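Local atomic coordinates of V-type ATP synthase alpha chain (Nanoarchaeum equitans Kin4-M, PDB entry 5BN3), a protein that serves as the A subunit of a V-type ATP synthase and binds ADP through a P-loop nucleotide-binding domain. Residues D241-R253 / Y313-W325. Numbering follows the deposited sequence.
Sequences DSDIVIYIGCGER and YSVVVNADSTSRW
Asp-320, which buries the most surface in this contact, meets Tyr-247 where strands 244-250 and 314-320 run side by side in parallel, their axes 4.8 Å apart. Its CG stands anti to the backbone N (chi1 -180°), which carries the carboxylate alongside the end of Tyr-247. The Tyr-247 hydroxyl gives a weak hydrogen bond to Asp-320 OD2 (OH to OD2 3.2 Å), with ring and carboxylate nearly perpendicular; the main partner of OD2 is Thr-230 of the P-loop. OD1 takes a water that also reaches Glu-252 OE1 weakly. A short carboxylate suits this strand end, where OD2 can reach the P-loop threonine while OD1 takes a water.

Two residues earlier, on the same face of the sheet, Asn-318 lays its CB against Tyr-247 CD2 (3.8 Å), and its backbone O lies over a face of that ring. Its amide ND2 bonds to Asn-233 of helix 229-239, whereas the buried OD1 has no partner in the model. On the other face of the sheet Ile-246 CD1 meets Val-315 CG1 (3.9 Å), and both branched side chains pack on helix 293-309, at Ile-304 and Phe-308.

At the strand ends Cys-250 N bonds to Asp-320 O (2.7 Å) from 49° above the carbonyl plane, and Cys-250 O receives Ser-321 N. A cis peptide joins Asp-320 to Ser-321, where the strand gives way to helix 322-335. The compact Cys-250 SG packs on Trp-325 CB (3.9 Å). Ser-321, at the helix N-cap, accepts Ser-323 N at its OG, which also bonds to the Ser-380 hydroxyl. Arg-324 NE meets Glu-252 OE2 (3.0 Å) in the guanidinium plane, a salt bridge beside cation-pi contacts with Tyr-256 and Tyr-297 of the NEQ263 chain.

Adjacent parallel strands with an aspartate ending a hydrophobic strand beside the P-loop are consistent with the Walker B element of a P-loop NTPase core.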
loop_
_atom_site.group_PDB
_atom_site.type_symbol
_atom_site.label_atom_id
_atom_site.label_comp_id
_atom_site.label_asym_id
_atom_site.label_seq_id
_atom_site.Cartn_x
_atom_site.Cartn_y
_atom_site.Cartn_z
ATOM N N ASP A 241 19.523 -0.890 -39.255
ATOM C CA ASP A 241 20.789 -0.835 -39.965
ATOM C C ASP A 241 21.807 -1.609 -39.132
ATOM O O ASP A 241 22.403 -1.071 -38.197
ATOM C CB ASP A 241 21.211 0.623 -40.144
ATOM C CG ASP A 241 22.336 0.793 -41.145
ATOM O OD1 ASP A 241 22.657 -0.178 -41.862
ATOM O OD2 ASP A 241 22.894 1.908 -41.219
ATOM N N SER A 242 21.985 -2.885 -39.463
ATOM C CA SER A 242 22.804 -3.785 -38.655
ATOM C C SER A 242 23.288 -4.975 -39.476
ATOM O O SER A 242 22.607 -5.412 -40.406
ATOM C CB SER A 242 21.997 -4.277 -37.448
ATOM O OG SER A 242 22.796 -5.050 -36.569
ATOM N N ASP A 243 24.461 -5.499 -39.129
ATOM C CA ASP A 243 24.992 -6.686 -39.795
ATOM C C ASP A 243 24.280 -7.941 -39.302
ATOM O O ASP A 243 23.927 -8.823 -40.086
ATOM C CB ASP A 243 26.495 -6.820 -39.536
ATOM C CG ASP A 243 27.296 -5.679 -40.127
ATOM O OD1 ASP A 243 27.034 -5.304 -41.290
ATOM O OD2 ASP A 243 28.186 -5.152 -39.424
ATOM N N ILE A 244 24.070 -8.005 -37.990
ATOM C CA ILE A 244 23.468 -9.172 -37.355
ATOM C C ILE A 244 22.338 -8.746 -36.415
ATOM O O ILE A 244 22.464 -7.755 -35.693
ATOM C CB ILE A 244 24.525 -9.975 -36.558
ATOM C CG1 ILE A 244 25.600 -10.523 -37.499
ATOM C CG2 ILE A 244 23.879 -11.118 -35.791
ATOM C CD1 ILE A 244 25.070 -11.535 -38.494
ATOM N N VAL A 245 21.234 -9.488 -36.442
ATOM C CA VAL A 245 20.123 -9.262 -35.524
ATOM C C VAL A 245 19.868 -10.518 -34.699
ATOM O O VAL A 245 19.709 -11.611 -35.248
ATOM C CB VAL A 245 18.834 -8.883 -36.280
ATOM C CG1 VAL A 245 17.654 -8.804 -35.322
ATOM C CG2 VAL A 245 19.010 -7.567 -37.000
ATOM N N ILE A 246 19.840 -10.366 -33.380
ATOM C CA ILE A 246 19.507 -11.476 -32.497
ATOM C C ILE A 246 18.229 -11.166 -31.730
ATOM O O ILE A 246 18.187 -10.226 -30.934
ATOM C CB ILE A 246 20.645 -11.759 -31.509
ATOM C CG1 ILE A 246 21.902 -12.156 -32.282
ATOM C CG2 ILE A 246 20.253 -12.859 -30.534
ATOM C CD1 ILE A 246 23.156 -12.059 -31.476
ATOM N N TYR A 247 17.183 -11.949 -31.979
ATOM C CA TYR A 247 15.919 -11.760 -31.279
ATOM C C TYR A 247 15.757 -12.814 -30.191
ATOM O O TYR A 247 15.678 -14.010 -30.481
ATOM C CB TYR A 247 14.735 -11.823 -32.251
ATOM C CG TYR A 247 13.469 -11.224 -31.683
ATOM C CD1 TYR A 247 12.624 -11.970 -30.877
ATOM C CD2 TYR A 247 13.122 -9.908 -31.953
ATOM C CE1 TYR A 247 11.470 -11.423 -30.353
ATOM C CE2 TYR A 247 11.970 -9.353 -31.435
ATOM C CZ TYR A 247 11.148 -10.115 -30.636
ATOM O OH TYR A 247 9.999 -9.564 -30.118
ATOM N N ILE A 248 15.712 -12.368 -28.940
ATOM C CA ILE A 248 15.508 -13.276 -27.821
ATOM C C ILE A 248 14.063 -13.233 -27.341
ATOM O O ILE A 248 13.618 -12.238 -26.760
ATOM C CB ILE A 248 16.435 -12.941 -26.635
ATOM C CG1 ILE A 248 17.874 -12.741 -27.118
ATOM C CG2 ILE A 248 16.373 -14.040 -25.587
ATOM C CD1 ILE A 248 18.851 -12.404 -26.004
ATOM N N GLY A 249 13.329 -14.311 -27.591
ATOM C CA GLY A 249 12.000 -14.464 -27.035
ATOM C C GLY A 249 12.108 -15.052 -25.644
ATOM O O GLY A 249 12.152 -16.273 -25.478
ATOM N N CYS A 250 12.162 -14.178 -24.644
ATOM C CA CYS A 250 12.341 -14.598 -23.263
ATOM C C CYS A 250 11.002 -14.660 -22.536
ATOM O O CYS A 250 10.485 -13.638 -22.089
ATOM C CB CYS A 250 13.297 -13.641 -22.545
ATOM S SG CYS A 250 13.659 -14.060 -20.823
ATOM N N GLY A 251 10.441 -15.864 -22.436
ATOM C CA GLY A 251 9.220 -16.091 -21.685
ATOM C C GLY A 251 7.960 -15.500 -22.291
ATOM O O GLY A 251 7.022 -15.177 -21.560
ATOM N N GLU A 252 7.926 -15.368 -23.616
ATOM C CA GLU A 252 6.746 -14.829 -24.301
ATOM C C GLU A 252 6.016 -15.879 -25.140
ATOM O O GLU A 252 6.208 -17.078 -24.938
ATOM C CB GLU A 252 7.120 -13.617 -25.160
ATOM C CG GLU A 252 7.571 -12.409 -24.355
ATOM C CD GLU A 252 6.473 -11.851 -23.467
ATOM O OE1 GLU A 252 5.313 -11.775 -23.924
ATOM O OE2 GLU A 252 6.768 -11.487 -22.308
ATOM N N ARG A 253 5.179 -15.426 -26.074
ATOM C CA ARG A 253 4.300 -16.325 -26.830
ATOM C C ARG A 253 5.024 -17.131 -27.909
ATOM O O ARG A 253 5.885 -16.606 -28.620
ATOM C CB ARG A 253 3.139 -15.546 -27.463
ATOM C CG ARG A 253 2.251 -14.824 -26.452
ATOM C CD ARG A 253 1.122 -14.051 -27.126
ATOM N NE ARG A 253 0.378 -13.244 -26.157
ATOM C CZ ARG A 253 0.684 -11.991 -25.835
ATOM N NH1 ARG A 253 1.711 -11.388 -26.414
ATOM N NH2 ARG A 253 -0.040 -11.336 -24.940
ATOM N N TYR A 313 31.749 -6.683 -36.520
ATOM C CA TYR A 313 30.426 -6.406 -37.062
ATOM C C TYR A 313 29.572 -5.612 -36.076
ATOM O O TYR A 313 29.873 -5.549 -34.882
ATOM C CB TYR A 313 29.715 -7.711 -37.434
ATOM C CG TYR A 313 30.230 -8.369 -38.698
ATOM C CD1 TYR A 313 30.125 -7.733 -39.926
ATOM C CD2 TYR A 313 30.790 -9.637 -38.665
ATOM C CE1 TYR A 313 30.583 -8.333 -41.085
ATOM C CE2 TYR A 313 31.252 -10.247 -39.820
ATOM C CZ TYR A 313 31.145 -9.589 -41.027
ATOM O OH TYR A 313 31.597 -10.184 -42.181
ATOM N N SER A 314 28.508 -5.000 -36.588
ATOM C CA SER A 314 27.533 -4.328 -35.738
ATOM C C SER A 314 26.372 -5.283 -35.492
ATOM O O SER A 314 25.852 -5.902 -36.425
ATOM C CB SER A 314 27.037 -3.036 -36.388
ATOM O OG SER A 314 26.311 -3.300 -37.572
ATOM N N VAL A 315 25.988 -5.418 -34.226
ATOM C CA VAL A 315 24.975 -6.382 -33.819
ATOM C C VAL A 315 23.912 -5.679 -32.979
ATOM O O VAL A 315 24.220 -4.748 -32.228
ATOM C CB VAL A 315 25.605 -7.514 -32.973
ATOM C CG1 VAL A 315 24.583 -8.601 -32.665
ATOM C CG2 VAL A 315 26.797 -8.112 -33.688
ATOM N N VAL A 316 22.662 -6.107 -33.124
ATOM C CA VAL A 316 21.608 -5.676 -32.214
ATOM C C VAL A 316 20.947 -6.882 -31.556
ATOM O O VAL A 316 20.630 -7.869 -32.222
ATOM C CB VAL A 316 20.553 -4.774 -32.906
ATOM C CG1 VAL A 316 19.982 -5.453 -34.130
ATOM C CG2 VAL A 316 19.440 -4.402 -31.935
ATOM N N VAL A 317 20.775 -6.811 -30.240
ATOM C CA VAL A 317 20.033 -7.829 -29.511
ATOM C C VAL A 317 18.717 -7.247 -29.018
ATOM O O VAL A 317 18.707 -6.222 -28.333
ATOM C CB VAL A 317 20.828 -8.358 -28.300
ATOM C CG1 VAL A 317 19.929 -9.174 -27.395
ATOM C CG2 VAL A 317 21.994 -9.204 -28.760
ATOM N N ASN A 318 17.613 -7.888 -29.390
ATOM C CA ASN A 318 16.301 -7.534 -28.856
ATOM C C ASN A 318 15.876 -8.581 -27.831
ATOM O O ASN A 318 15.824 -9.772 -28.142
ATOM C CB ASN A 318 15.252 -7.451 -29.972
ATOM C CG ASN A 318 15.630 -6.466 -31.067
ATOM O OD1 ASN A 318 16.246 -6.838 -32.066
ATOM N ND2 ASN A 318 15.250 -5.206 -30.886
ATOM N N ALA A 319 15.578 -8.145 -26.611
ATOM C CA ALA A 319 15.161 -9.068 -25.556
ATOM C C ALA A 319 13.723 -8.801 -25.115
ATOM O O ALA A 319 13.430 -7.756 -24.535
ATOM C CB ALA A 319 16.106 -8.983 -24.370
ATOM N N ASP A 320 12.843 -9.764 -25.378
ATOM C CA ASP A 320 11.411 -9.627 -25.131
ATOM C C ASP A 320 10.910 -10.884 -24.417
ATOM O O ASP A 320 10.723 -11.915 -25.056
ATOM C CB ASP A 320 10.693 -9.462 -26.480
ATOM C CG ASP A 320 9.188 -9.307 -26.344
ATOM O OD1 ASP A 320 8.711 -8.900 -25.264
ATOM O OD2 ASP A 320 8.472 -9.580 -27.335
ATOM N N SER A 321 10.694 -10.821 -23.104
ATOM C CA SER A 321 10.832 -9.609 -22.302
ATOM C C SER A 321 11.712 -9.863 -21.077
ATOM O O SER A 321 11.718 -10.966 -20.528
ATOM C CB SER A 321 9.446 -9.133 -21.857
ATOM O OG SER A 321 9.517 -8.405 -20.646
ATOM N N THR A 322 12.442 -8.837 -20.639
ATOM C CA THR A 322 13.358 -8.976 -19.503
ATOM C C THR A 322 12.657 -9.211 -18.166
ATOM O O THR A 322 13.257 -9.733 -17.229
ATOM C CB THR A 322 14.304 -7.764 -19.375
ATOM O OG1 THR A 322 13.537 -6.575 -19.144
ATOM C CG2 THR A 322 15.127 -7.602 -20.639
ATOM N N SER A 323 11.392 -8.822 -18.078
ATOM C CA SER A 323 10.601 -9.072 -16.879
ATOM C C SER A 323 10.424 -10.567 -16.591
ATOM O O SER A 323 10.295 -10.971 -15.436
ATOM C CB SER A 323 9.234 -8.398 -16.992
ATOM O OG SER A 323 9.378 -7.003 -17.178
ATOM N N ARG A 324 10.421 -11.384 -17.642
ATOM C CA ARG A 324 10.241 -12.826 -17.486
ATOM C C ARG A 324 11.496 -13.458 -16.892
ATOM O O ARG A 324 11.421 -14.430 -16.140
ATOM C CB ARG A 324 9.905 -13.476 -18.832
ATOM C CG ARG A 324 8.756 -12.807 -19.578
ATOM C CD ARG A 324 7.530 -12.658 -18.699
ATOM N NE ARG A 324 6.497 -11.866 -19.359
ATOM C CZ ARG A 324 5.635 -11.081 -18.724
ATOM N NH1 ARG A 324 5.678 -10.975 -17.403
ATOM N NH2 ARG A 324 4.733 -10.397 -19.412
ATOM N N TRP A 325 12.647 -12.896 -17.246
ATOM C CA TRP A 325 13.929 -13.294 -16.674
ATOM C C TRP A 325 13.947 -12.916 -15.198
ATOM O O TRP A 325 14.399 -13.689 -14.354
ATOM C CB TRP A 325 15.073 -12.605 -17.437
ATOM C CG TRP A 325 16.440 -12.698 -16.795
ATOM C CD1 TRP A 325 16.911 -13.698 -15.990
ATOM C CD2 TRP A 325 17.504 -11.740 -16.904
ATOM N NE1 TRP A 325 18.199 -13.419 -15.597
ATOM C CE2 TRP A 325 18.587 -12.225 -16.146
ATOM C CE3 TRP A 325 17.646 -10.521 -17.576
ATOM C CZ2 TRP A 325 19.794 -11.532 -16.037
ATOM C CZ3 TRP A 325 18.844 -9.835 -17.468
ATOM C CH2 TRP A 325 19.902 -10.342 -16.704
HETATM O O HOH W 1 5.871 -8.504 -24.971
#